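Local atomic coordinates of phenol hydroxylase component phO (PDB entry 3U52), a protein that probably serves as a small subunit of the hydroxylase of a bacterial multicomponent monooxygenase that oxidises phenol. Residues M48-S51 with A52-D55; P13-V17 with E18-G22; A5-D8 with Y9-P13; W78-D82 with E83-P87. One frame throughout, in Å; residues are numbered along the deposited sequence.

Contact 1. Residues M48-S51 with A52-D55; sequences MTFS and ALVD
Thr49 is the N-cap of helix 50-62, and the contact is the first turn of that helix. Thr49 OG1, swung between the backbone N and the carbonyl carbon (chi1 60°), accepts from Ala52 N at 3.1 Å. Thr49 O meanwhile takes the ordinary helical bond from Leu53 N, also 3.1 Å long, and the bonds Val54 N to Phe50 O and Asp55 N to Ser51 O carry the helix on. Just ahead of the cap, Met48 folds over the turn: its chain bends at chi3 (-57°), bringing the CE methyl to 3.5 Å from Leu53 N and 3.9 Å from Ala52 CB, while SD lies 4.3 Å from Leu53 CB. The Met48-Leu53 pair fits a hydrophobic staple. Phe50 meets the next turn with its ring. Leu53 CD2 lies over one face, 4.2 Å above the plane and offset toward the rim, and Val54 CG2 approaches Phe50 CE1 obliquely at 3.8 Å. Ser51 OG bonds Ala89 O. The amide of Ala52 is thus met by a side-chain hydroxyl and those of Leu53 to Asp55 by main-chain carbonyls, a polar cap set beside apolar contacts from Met48 and Phe50.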
loop_
_atom_site.group_PDB
_atom_site.type_symbol
_atom_site.label_atom_id
_atom_site.label_comp_id
_atom_site.label_asym_id
_atom_site.label_seq_id
_atom_site.Cartn_x
_atom_site.Cartn_y
_atom_site.Cartn_z
ATOM N N MET E 48 56.606 -5.027 -35.332
ATOM C CA MET E 48 57.059 -6.248 -34.658
ATOM C C MET E 48 57.060 -7.396 -35.666
ATOM O O MET E 48 56.344 -7.347 -36.653
ATOM C CB MET E 48 56.211 -6.570 -33.428
ATOM C CG MET E 48 54.874 -7.258 -33.734
ATOM S SD MET E 48 53.799 -7.489 -32.281
ATOM C CE MET E 48 54.783 -8.431 -31.153
ATOM N N THR E 49 57.892 -8.398 -35.435
ATOM C CA THR E 49 58.000 -9.507 -36.394
ATOM C C THR E 49 56.853 -10.491 -36.147
ATOM O O THR E 49 56.310 -10.558 -35.053
ATOM C CB THR E 49 59.348 -10.266 -36.249
ATOM O OG1 THR E 49 59.464 -10.799 -34.926
ATOM C CG2 THR E 49 60.546 -9.344 -36.493
ATOM N N PHE E 50 56.500 -11.264 -37.158
ATOM C CA PHE E 50 55.513 -12.312 -36.975
ATOM C C PHE E 50 55.902 -13.265 -35.845
ATOM O O PHE E 50 55.032 -13.681 -35.093
ATOM C CB PHE E 50 55.213 -13.071 -38.267
ATOM C CG PHE E 50 53.892 -13.798 -38.221
ATOM C CD1 PHE E 50 53.805 -15.081 -37.660
ATOM C CD2 PHE E 50 52.724 -13.173 -38.657
ATOM C CE1 PHE E 50 52.565 -15.759 -37.573
ATOM C CE2 PHE E 50 51.504 -13.833 -38.574
ATOM C CZ PHE E 50 51.428 -15.128 -38.031
ATOM N N SER E 51 57.186 -13.603 -35.691
ATOM C CA SER E 51 57.581 -14.521 -34.619
ATOM C C SER E 51 57.479 -13.873 -33.235
ATOM O O SER E 51 57.194 -14.568 -32.249
ATOM C CB SER E 51 58.974 -15.127 -34.866
ATOM O OG SER E 51 59.951 -14.082 -34.909
ATOM N N ALA E 52 57.681 -12.553 -33.144
ATOM C CA ALA E 52 57.455 -11.830 -31.872
ATOM C C ALA E 52 55.947 -11.816 -31.475
ATOM O O ALA E 52 55.618 -11.987 -30.301
ATOM C CB ALA E 52 58.022 -10.405 -31.935
ATOM N N LEU E 53 55.059 -11.643 -32.457
ATOM C CA LEU E 53 53.599 -11.700 -32.237
ATOM C C LEU E 53 53.194 -13.027 -31.609
ATOM O O LEU E 53 52.495 -13.055 -30.594
ATOM C CB LEU E 53 52.836 -11.503 -33.537
ATOM C CG LEU E 53 51.330 -11.816 -33.473
ATOM C CD1 LEU E 53 50.600 -10.675 -32.731
ATOM C CD2 LEU E 53 50.787 -12.022 -34.891
ATOM N N VAL E 54 53.676 -14.117 -32.195
ATOM C CA VAL E 54 53.450 -15.438 -31.667
ATOM C C VAL E 54 54.029 -15.629 -30.287
ATOM O O VAL E 54 53.278 -15.984 -29.364
ATOM C CB VAL E 54 54.001 -16.496 -32.611
ATOM C CG1 VAL E 54 53.989 -17.849 -31.940
ATOM C CG2 VAL E 54 53.207 -16.474 -33.898
ATOM N N ASP E 55 55.331 -15.396 -30.104
ATOM C CA ASP E 55 55.944 -15.696 -28.802
ATOM C C ASP E 55 55.621 -14.708 -27.693
ATOM O O ASP E 55 55.567 -15.099 -26.540
ATOM C CB ASP E 55 57.474 -15.888 -28.888
ATOM C CG ASP E 55 57.892 -16.938 -29.934
ATOM O OD1 ASP E 55 57.175 -17.971 -30.098
ATOM O OD2 ASP E 55 58.972 -16.730 -30.571
#

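Contact 2. Residues P13-V17 with E18-G22; sequences PKDKV and ENFHG
Phe20 presents the edge of its ring to the carbonyl oxygens of Asp15, Lys16 and Val17, all near the ring plane, with CD2 3.3 Å from Lys16 O and CE2 3.4 Å from Asp15 O. The ring also meets that of His100, their planes about 50° apart, and touches Leu43 of strand 40-44. The backbone here makes a type I beta turn, Pro13 to Lys16, and runs directly into a short 3-10 turn. Asn19 ties the two together. With CG anti to the carbonyl carbon (chi1 -65°), its amide reaches back to the turn, and ND2 donates to Lys14 O at 2.9 Å. That acceptor lies almost in the amide plane of Asn19, although the donor stands well above the carbonyl plane of Lys14. Asn19 N bonds Lys16 O, and Phe20 N bonds Val17 O. With an alanine in place of Asn19, Lys14 O would probably lose its intrachain donor and the beta turn its side-chain tie to the 3-10 turn. Lys14 O also accepts from a polar side chain of a neighbouring subunit, and Lys16 NZ forms a salt bridge with Glu12. A water donates to Pro13 O at 2.8 Å and weakly accepts from Asn19 ND2 at 3.4 Å.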
loop_
_atom_site.group_PDB
_atom_site.type_symbol
_atom_site.label_atom_id
_atom_site.label_comp_id
_atom_site.label_asym_id
_atom_site.label_seq_id
_atom_site.Cartn_x
_atom_site.Cartn_y
_atom_site.Cartn_z
ATOM N N PRO E 13 35.337 7.497 -39.636
ATOM C CA PRO E 13 35.158 6.346 -38.736
ATOM C C PRO E 13 35.870 6.599 -37.420
ATOM O O PRO E 13 36.992 7.096 -37.415
ATOM C CB PRO E 13 35.843 5.166 -39.464
ATOM C CG PRO E 13 36.284 5.674 -40.789
ATOM C CD PRO E 13 36.119 7.174 -40.846
ATOM N N LYS E 14 35.207 6.263 -36.314
ATOM C CA LYS E 14 35.823 6.331 -34.997
ATOM C C LYS E 14 37.103 5.524 -34.855
ATOM O O LYS E 14 37.966 5.901 -34.061
ATOM C CB LYS E 14 34.819 5.869 -33.930
ATOM C CG LYS E 14 34.034 6.978 -33.338
ATOM C CD LYS E 14 34.509 7.301 -31.974
ATOM C CE LYS E 14 33.872 8.578 -31.494
ATOM N NZ LYS E 14 32.485 8.643 -32.032
ATOM N N ASP E 15 37.242 4.411 -35.573
ATOM C CA ASP E 15 38.391 3.527 -35.339
ATOM C C ASP E 15 39.409 3.488 -36.494
ATOM O O ASP E 15 40.080 2.476 -36.696
ATOM C CB ASP E 15 37.957 2.091 -34.988
ATOM C CG ASP E 15 37.036 2.036 -33.755
ATOM O OD1 ASP E 15 36.008 1.290 -33.790
ATOM O OD2 ASP E 15 37.371 2.708 -32.752
ATOM N N LYS E 16 39.565 4.607 -37.203
ATOM C CA LYS E 16 40.644 4.722 -38.189
ATOM C C LYS E 16 42.037 4.562 -37.531
ATOM O O LYS E 16 42.232 4.835 -36.328
ATOM C CB LYS E 16 40.476 6.016 -39.015
ATOM C CG LYS E 16 40.666 7.280 -38.219
ATOM C CD LYS E 16 40.229 8.452 -39.070
ATOM C CE LYS E 16 40.296 9.751 -38.275
ATOM N NZ LYS E 16 39.914 10.963 -39.108
ATOM N N VAL E 17 42.996 4.055 -38.300
ATOM C CA VAL E 17 44.304 3.701 -37.730
ATOM C C VAL E 17 45.011 4.868 -37.030
ATOM O O VAL E 17 45.671 4.687 -36.010
ATOM C CB VAL E 17 45.264 2.990 -38.737
ATOM C CG1 VAL E 17 45.659 3.926 -39.914
ATOM C CG2 VAL E 17 46.465 2.531 -37.997
ATOM N N GLU E 18 44.828 6.063 -37.574
ATOM C CA GLU E 18 45.371 7.301 -36.979
ATOM C C GLU E 18 45.052 7.447 -35.499
ATOM O O GLU E 18 45.775 8.131 -34.805
ATOM C CB GLU E 18 44.868 8.538 -37.741
ATOM C CG GLU E 18 45.223 8.564 -39.235
ATOM C CD GLU E 18 44.287 7.719 -40.125
ATOM O OE1 GLU E 18 43.805 6.645 -39.687
ATOM O OE2 GLU E 18 44.056 8.118 -41.291
ATOM N N ASN E 19 43.976 6.814 -35.006
ATOM C CA ASN E 19 43.565 6.984 -33.600
ATOM C C ASN E 19 44.270 6.060 -32.625
ATOM O O ASN E 19 43.967 6.034 -31.429
ATOM C CB ASN E 19 42.042 6.892 -33.467
ATOM C CG ASN E 19 41.318 8.025 -34.177
ATOM O OD1 ASN E 19 41.892 9.071 -34.465
ATOM N ND2 ASN E 19 40.054 7.816 -34.480
ATOM N N PHE E 20 45.238 5.310 -33.123
ATOM C CA PHE E 20 45.852 4.267 -32.297
ATOM C C PHE E 20 47.329 4.480 -31.870
ATOM O O PHE E 20 48.001 3.550 -31.410
ATOM C CB PHE E 20 45.543 2.870 -32.902
ATOM C CG PHE E 20 44.063 2.496 -32.825
ATOM C CD1 PHE E 20 43.566 1.836 -31.711
ATOM C CD2 PHE E 20 43.175 2.862 -33.839
ATOM C CE1 PHE E 20 42.218 1.476 -31.646
ATOM C CE2 PHE E 20 41.798 2.511 -33.776
ATOM C CZ PHE E 20 41.340 1.835 -32.653
ATOM N N HIS E 21 47.769 5.743 -31.917
ATOM C CA HIS E 21 49.069 6.183 -31.367
ATOM C C HIS E 21 50.297 5.375 -31.893
ATOM O O HIS E 21 51.227 5.034 -31.143
ATOM C CB HIS E 21 49.039 6.383 -29.814
ATOM C CG HIS E 21 48.321 5.302 -29.050
ATOM N ND1 HIS E 21 48.984 4.271 -28.402
ATOM C CD2 HIS E 21 46.994 5.102 -28.816
ATOM C CE1 HIS E 21 48.098 3.484 -27.809
ATOM N NE2 HIS E 21 46.884 3.960 -28.055
ATOM N N GLY E 22 50.256 5.066 -33.191
ATOM C CA GLY E 22 51.332 4.344 -33.864
ATOM C C GLY E 22 51.066 2.861 -34.006
ATOM O O GLY E 22 51.712 2.196 -34.828
HETATM O O HOH W 1 37.454 9.461 -35.990
#

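Contact 3. Residues A5-D8 with Y9-P13; sequences ALYD and YKFEP
Tyr7, Tyr9 and Phe11 gather their rings on one side of an irregular, extended N-terminal segment far from the body of the chain. The Tyr7 and Tyr9 rings approach obliquely, centroids 5.6 Å apart and planes at 55°, and Tyr7 CZ comes to 3.6 Å from Tyr9 CD1. Phe11 touches both tyrosines: its CE2 stands over the centre of one face of Tyr9, 3.4 Å above the plane, while its CZ lies 3.4 Å from Tyr7 OH, edge meeting edge. Tyr7 gets there by holding CG between its backbone N and carbonyl carbon (chi1 64°). Among aliphatic groups, the Ala5 methyl packs 3.8 Å from Tyr9 CB.

The backbone contributes an inverse gamma turn centred on Tyr9, closed by a weak and strongly bent bond from Lys10 N to Asp8 O (3.0 Å, 124°). Of the charged groups, Asp8 OD1 and Lys10 NZ come within 4.1 Å, too far for a salt bridge.

Both tyrosine hydroxyls bond neighbouring subunits. Tyr7 OH bonds the backbone of one, and Tyr9 OH bonds the backbone of that subunit and a polar side chain of another. Replacing Tyr7 with a leucine would probably leave the backbone group bonded by Tyr7 OH without that partner, and Tyr9 CD1 and Phe11 CZ without the hydroxyl they pack against. With so little hydrogen bonding within the segment, its shape appears to rest on aromatic packing and on the subunits it binds.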
loop_
_atom_site.group_PDB
_atom_site.type_symbol
_atom_site.label_atom_id
_atom_site.label_comp_id
_atom_site.label_asym_id
_atom_site.label_seq_id
_atom_site.Cartn_x
_atom_site.Cartn_y
_atom_site.Cartn_z
ATOM N N ALA E 5 18.842 11.445 -43.911
ATOM C CA ALA E 5 19.112 12.480 -42.924
ATOM C C ALA E 5 18.643 13.841 -43.433
ATOM O O ALA E 5 18.295 13.991 -44.611
ATOM C CB ALA E 5 20.560 12.530 -42.543
ATOM N N LEU E 6 18.637 14.821 -42.550
ATOM C CA LEU E 6 18.221 16.182 -42.924
ATOM C C LEU E 6 19.442 16.968 -43.402
ATOM O O LEU E 6 19.404 18.192 -43.546
ATOM C CB LEU E 6 17.597 16.855 -41.692
ATOM C CG LEU E 6 16.089 17.148 -41.621
ATOM C CD1 LEU E 6 15.221 16.603 -42.741
ATOM C CD2 LEU E 6 15.504 16.900 -40.247
ATOM N N TYR E 7 20.551 16.268 -43.609
ATOM C CA TYR E 7 21.799 16.906 -43.956
ATOM C C TYR E 7 22.703 15.834 -44.541
ATOM O O TYR E 7 22.284 14.680 -44.614
ATOM C CB TYR E 7 22.398 17.584 -42.743
ATOM C CG TYR E 7 22.799 16.682 -41.587
ATOM C CD1 TYR E 7 24.142 16.302 -41.430
ATOM C CD2 TYR E 7 21.858 16.262 -40.610
ATOM C CE1 TYR E 7 24.564 15.505 -40.348
ATOM C CE2 TYR E 7 22.266 15.434 -39.517
ATOM C CZ TYR E 7 23.619 15.065 -39.399
ATOM O OH TYR E 7 24.104 14.281 -38.357
ATOM N N ASP E 8 23.910 16.205 -44.980
ATOM C CA ASP E 8 24.827 15.224 -45.601
ATOM C C ASP E 8 25.553 14.461 -44.492
ATOM O O ASP E 8 26.444 14.973 -43.820
ATOM C CB ASP E 8 25.782 15.881 -46.618
ATOM C CG ASP E 8 26.576 14.861 -47.463
ATOM O OD1 ASP E 8 26.056 13.801 -47.899
ATOM O OD2 ASP E 8 27.764 15.148 -47.709
ATOM N N TYR E 9 25.119 13.220 -44.314
ATOM C CA TYR E 9 25.402 12.430 -43.127
ATOM C C TYR E 9 26.684 11.649 -43.443
ATOM O O TYR E 9 26.654 10.473 -43.818
ATOM C CB TYR E 9 24.178 11.515 -42.839
ATOM C CG TYR E 9 24.180 10.903 -41.456
ATOM C CD1 TYR E 9 23.661 11.591 -40.351
ATOM C CD2 TYR E 9 24.702 9.632 -41.256
ATOM C CE1 TYR E 9 23.693 11.021 -39.066
ATOM C CE2 TYR E 9 24.718 9.061 -40.000
ATOM C CZ TYR E 9 24.221 9.762 -38.904
ATOM O OH TYR E 9 24.263 9.152 -37.661
ATOM N N LYS E 10 27.810 12.325 -43.290
ATOM C CA LYS E 10 29.119 11.785 -43.647
ATOM C C LYS E 10 30.040 12.083 -42.502
ATOM O O LYS E 10 30.151 13.231 -42.121
ATOM C CB LYS E 10 29.645 12.454 -44.939
ATOM C CG LYS E 10 28.899 12.058 -46.235
ATOM C CD LYS E 10 29.103 10.574 -46.603
ATOM C CE LYS E 10 28.994 10.333 -48.140
ATOM N NZ LYS E 10 27.577 10.018 -48.635
ATOM N N PHE E 11 30.652 11.060 -41.903
ATOM C CA PHE E 11 31.568 11.269 -40.775
ATOM C C PHE E 11 32.787 10.397 -40.936
ATOM O O PHE E 11 32.788 9.480 -41.745
ATOM C CB PHE E 11 30.906 10.948 -39.413
ATOM C CG PHE E 11 29.615 11.648 -39.202
ATOM C CD1 PHE E 11 29.584 12.915 -38.645
ATOM C CD2 PHE E 11 28.426 11.050 -39.598
ATOM C CE1 PHE E 11 28.409 13.587 -38.500
ATOM C CE2 PHE E 11 27.220 11.717 -39.442
ATOM C CZ PHE E 11 27.208 12.968 -38.903
ATOM N N GLU E 12 33.821 10.681 -40.157
ATOM C CA GLU E 12 35.019 9.867 -40.163
ATOM C C GLU E 12 34.809 8.663 -39.247
ATOM O O GLU E 12 34.197 8.796 -38.179
ATOM C CB GLU E 12 36.217 10.686 -39.672
ATOM C CG GLU E 12 36.643 11.793 -40.646
ATOM C CD GLU E 12 37.411 11.242 -41.827
ATOM O OE1 GLU E 12 36.807 10.620 -42.732
ATOM O OE2 GLU E 12 38.642 11.422 -41.838
ATOM N N PRO E 13 35.337 7.497 -39.636
ATOM C CA PRO E 13 35.158 6.346 -38.736
ATOM C C PRO E 13 35.870 6.599 -37.420
ATOM O O PRO E 13 36.992 7.096 -37.415
ATOM C CB PRO E 13 35.843 5.166 -39.464
ATOM C CG PRO E 13 36.284 5.674 -40.789
ATOM C CD PRO E 13 36.119 7.174 -40.846
#

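Contact 4. Residues W78-D82 with E83-P87; sequences WLLND and EPFTP
Leu80 and Phe85 lean against each other across the hairpin of strands 77-80 and 83-85, their side chains on the sheet face that also carries Trp78. They cross at a slant: Leu80 CB makes an off-centre CH-pi contact 4.2 Å from the ring centroid of Phe85, and Leu80 CD2 lies 3.8 Å from Phe85 CD1. Phe85 reaches this place because its CG is trans to the backbone N (chi1 177°). On the opposite side of the ring plane from Leu80, Pro87 N stands 3.8 Å above one face, offset toward the rim, and Trp78 CB sits at the ring edge, in plane, 4.0 Å from Phe85 CD2. Trp78 and Pro87 cross at about a right angle, with CG of the proline ring 3.6 Å from Trp78 CD1.

The strands are joined through a type I' turn, Leu80 to Glu83, with Asn81 and Asp82 at its corners. Leu80 N donates to Glu83 O (2.8 Å, 166°), and Glu83 N returns a bond to Leu80 O. Farther from the turn, Phe85 N bonds Trp78 O, and a water accepts from Trp78 N and donates to Phe85 O at 2.6 Å. Asn81 anchors the turn outside the hairpin, its amide bonding Ser102 OG and Met103 N on the adjacent strand. Beyond the two bonds at the turn, the far end thus keeps one direct backbone bond, supplemented by the bridging water and by packing of Phe85 and Pro87 on Trp78.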
loop_
_atom_site.group_PDB
_atom_site.type_symbol
_atom_site.label_atom_id
_atom_site.label_comp_id
_atom_site.label_asym_id
_atom_site.label_seq_id
_atom_site.Cartn_x
_atom_site.Cartn_y
_atom_site.Cartn_z
ATOM N N TRP E 78 47.276 -20.938 -41.573
ATOM C CA TRP E 78 46.910 -19.542 -41.293
ATOM C C TRP E 78 46.040 -19.004 -42.360
ATOM O O TRP E 78 46.222 -19.314 -43.547
ATOM C CB TRP E 78 48.149 -18.607 -41.152
ATOM C CG TRP E 78 48.946 -18.783 -39.925
ATOM C CD1 TRP E 78 50.017 -19.642 -39.740
ATOM C CD2 TRP E 78 48.787 -18.070 -38.684
ATOM N NE1 TRP E 78 50.488 -19.534 -38.454
ATOM C CE2 TRP E 78 49.755 -18.575 -37.785
ATOM C CE3 TRP E 78 47.900 -17.075 -38.241
ATOM C CZ2 TRP E 78 49.882 -18.091 -36.466
ATOM C CZ3 TRP E 78 48.014 -16.609 -36.939
ATOM C CH2 TRP E 78 48.985 -17.121 -36.062
ATOM N N LEU E 79 45.067 -18.196 -41.956
ATOM C CA LEU E 79 44.318 -17.390 -42.921
ATOM C C LEU E 79 44.532 -15.963 -42.498
ATOM O O LEU E 79 44.685 -15.687 -41.318
ATOM C CB LEU E 79 42.816 -17.680 -42.861
ATOM C CG LEU E 79 42.115 -18.896 -43.521
ATOM C CD1 LEU E 79 42.794 -20.176 -43.209
ATOM C CD2 LEU E 79 40.665 -18.946 -43.075
ATOM N N LEU E 80 44.493 -15.055 -43.461
ATOM C CA LEU E 80 44.568 -13.622 -43.202
ATOM C C LEU E 80 43.436 -13.022 -43.963
ATOM O O LEU E 80 43.414 -13.097 -45.181
ATOM C CB LEU E 80 45.890 -13.006 -43.664
ATOM C CG LEU E 80 45.944 -11.472 -43.742
ATOM C CD1 LEU E 80 45.830 -10.875 -42.318
ATOM C CD2 LEU E 80 47.242 -11.026 -44.411
ATOM N N ASN E 81 42.471 -12.442 -43.242
ATOM C CA ASN E 81 41.276 -11.883 -43.866
ATOM C C ASN E 81 40.536 -12.900 -44.758
ATOM O O ASN E 81 39.997 -12.551 -45.812
ATOM C CB ASN E 81 41.591 -10.537 -44.568
ATOM C CG ASN E 81 42.182 -9.536 -43.594
ATOM O OD1 ASN E 81 41.704 -9.465 -42.462
ATOM N ND2 ASN E 81 43.269 -8.811 -43.985
ATOM N N ASP E 82 40.510 -14.151 -44.271
ATOM C CA ASP E 82 39.847 -15.277 -44.894
ATOM C C ASP E 82 40.572 -15.857 -46.104
ATOM O O ASP E 82 40.026 -16.743 -46.762
ATOM C CB ASP E 82 38.382 -14.958 -45.244
ATOM C CG ASP E 82 37.702 -14.069 -44.184
ATOM O OD1 ASP E 82 37.736 -14.413 -42.950
ATOM O OD2 ASP E 82 37.143 -13.004 -44.601
ATOM N N GLU E 83 41.797 -15.408 -46.373
ATOM C CA GLU E 83 42.579 -15.915 -47.509
ATOM C C GLU E 83 43.760 -16.735 -46.986
ATOM O O GLU E 83 44.371 -16.343 -45.979
ATOM C CB GLU E 83 43.115 -14.740 -48.354
ATOM C CG GLU E 83 42.072 -14.006 -49.192
ATOM C CD GLU E 83 41.681 -14.762 -50.491
ATOM O OE1 GLU E 83 42.562 -14.956 -51.384
ATOM O OE2 GLU E 83 40.485 -15.156 -50.633
ATOM N N PRO E 84 44.104 -17.866 -47.662
ATOM C CA PRO E 84 45.283 -18.664 -47.249
ATOM C C PRO E 84 46.517 -17.765 -47.075
ATOM O O PRO E 84 46.714 -16.860 -47.876
ATOM C CB PRO E 84 45.462 -19.634 -48.427
ATOM C CG PRO E 84 44.049 -19.841 -48.947
ATOM C CD PRO E 84 43.400 -18.471 -48.820
ATOM N N PHE E 85 47.319 -17.997 -46.040
ATOM C CA PHE E 85 48.400 -17.089 -45.697
ATOM C C PHE E 85 49.586 -17.848 -45.184
ATOM O O PHE E 85 49.472 -18.712 -44.299
ATOM C CB PHE E 85 47.938 -16.103 -44.623
ATOM C CG PHE E 85 48.987 -15.148 -44.141
ATOM C CD1 PHE E 85 49.432 -14.113 -44.947
ATOM C CD2 PHE E 85 49.454 -15.227 -42.841
ATOM C CE1 PHE E 85 50.373 -13.219 -44.495
ATOM C CE2 PHE E 85 50.405 -14.316 -42.342
ATOM C CZ PHE E 85 50.867 -13.311 -43.172
ATOM N N THR E 86 50.741 -17.522 -45.732
ATOM C CA THR E 86 51.957 -18.110 -45.195
ATOM C C THR E 86 52.882 -17.057 -44.543
ATOM O O THR E 86 53.449 -16.182 -45.226
ATOM C CB THR E 86 52.624 -19.248 -46.097
ATOM O OG1 THR E 86 54.038 -19.037 -46.169
ATOM C CG2 THR E 86 52.021 -19.331 -47.504
ATOM N N PRO E 87 52.961 -17.100 -43.206
ATOM C CA PRO E 87 53.695 -16.126 -42.455
ATOM C C PRO E 87 55.196 -16.229 -42.711
ATOM O O PRO E 87 55.715 -17.337 -42.911
ATOM C CB PRO E 87 53.410 -16.516 -41.005
ATOM C CG PRO E 87 52.965 -17.936 -41.038
ATOM C CD PRO E 87 52.299 -18.109 -42.345
HETATM O O HOH W 2 49.743 -21.084 -43.383
#

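The order along the chain is contact 3, contact 2, contact 1, contact 4. Contacts 3 and 2 share Pro13 and, with centres about 19 Å apart, follow one another through the N-terminal arm that leads into strand 24-29. The centre of contact 3 lies about 31 Å from that of the chain, and both contacts touch neighbouring subunits, consistent with an arm that grips the assembly. Contacts 1 and 4 belong to the compact body, centres about 16 Å apart. Phe50 at the start of helix 50-62 packs on Trp78, Phe85 and Pro87 of the hairpin 77-80/83-85, which joins helix to mixed sheet. Within this chain, strand 83-85 forms one edge of that sheet, strand 40-44 the other.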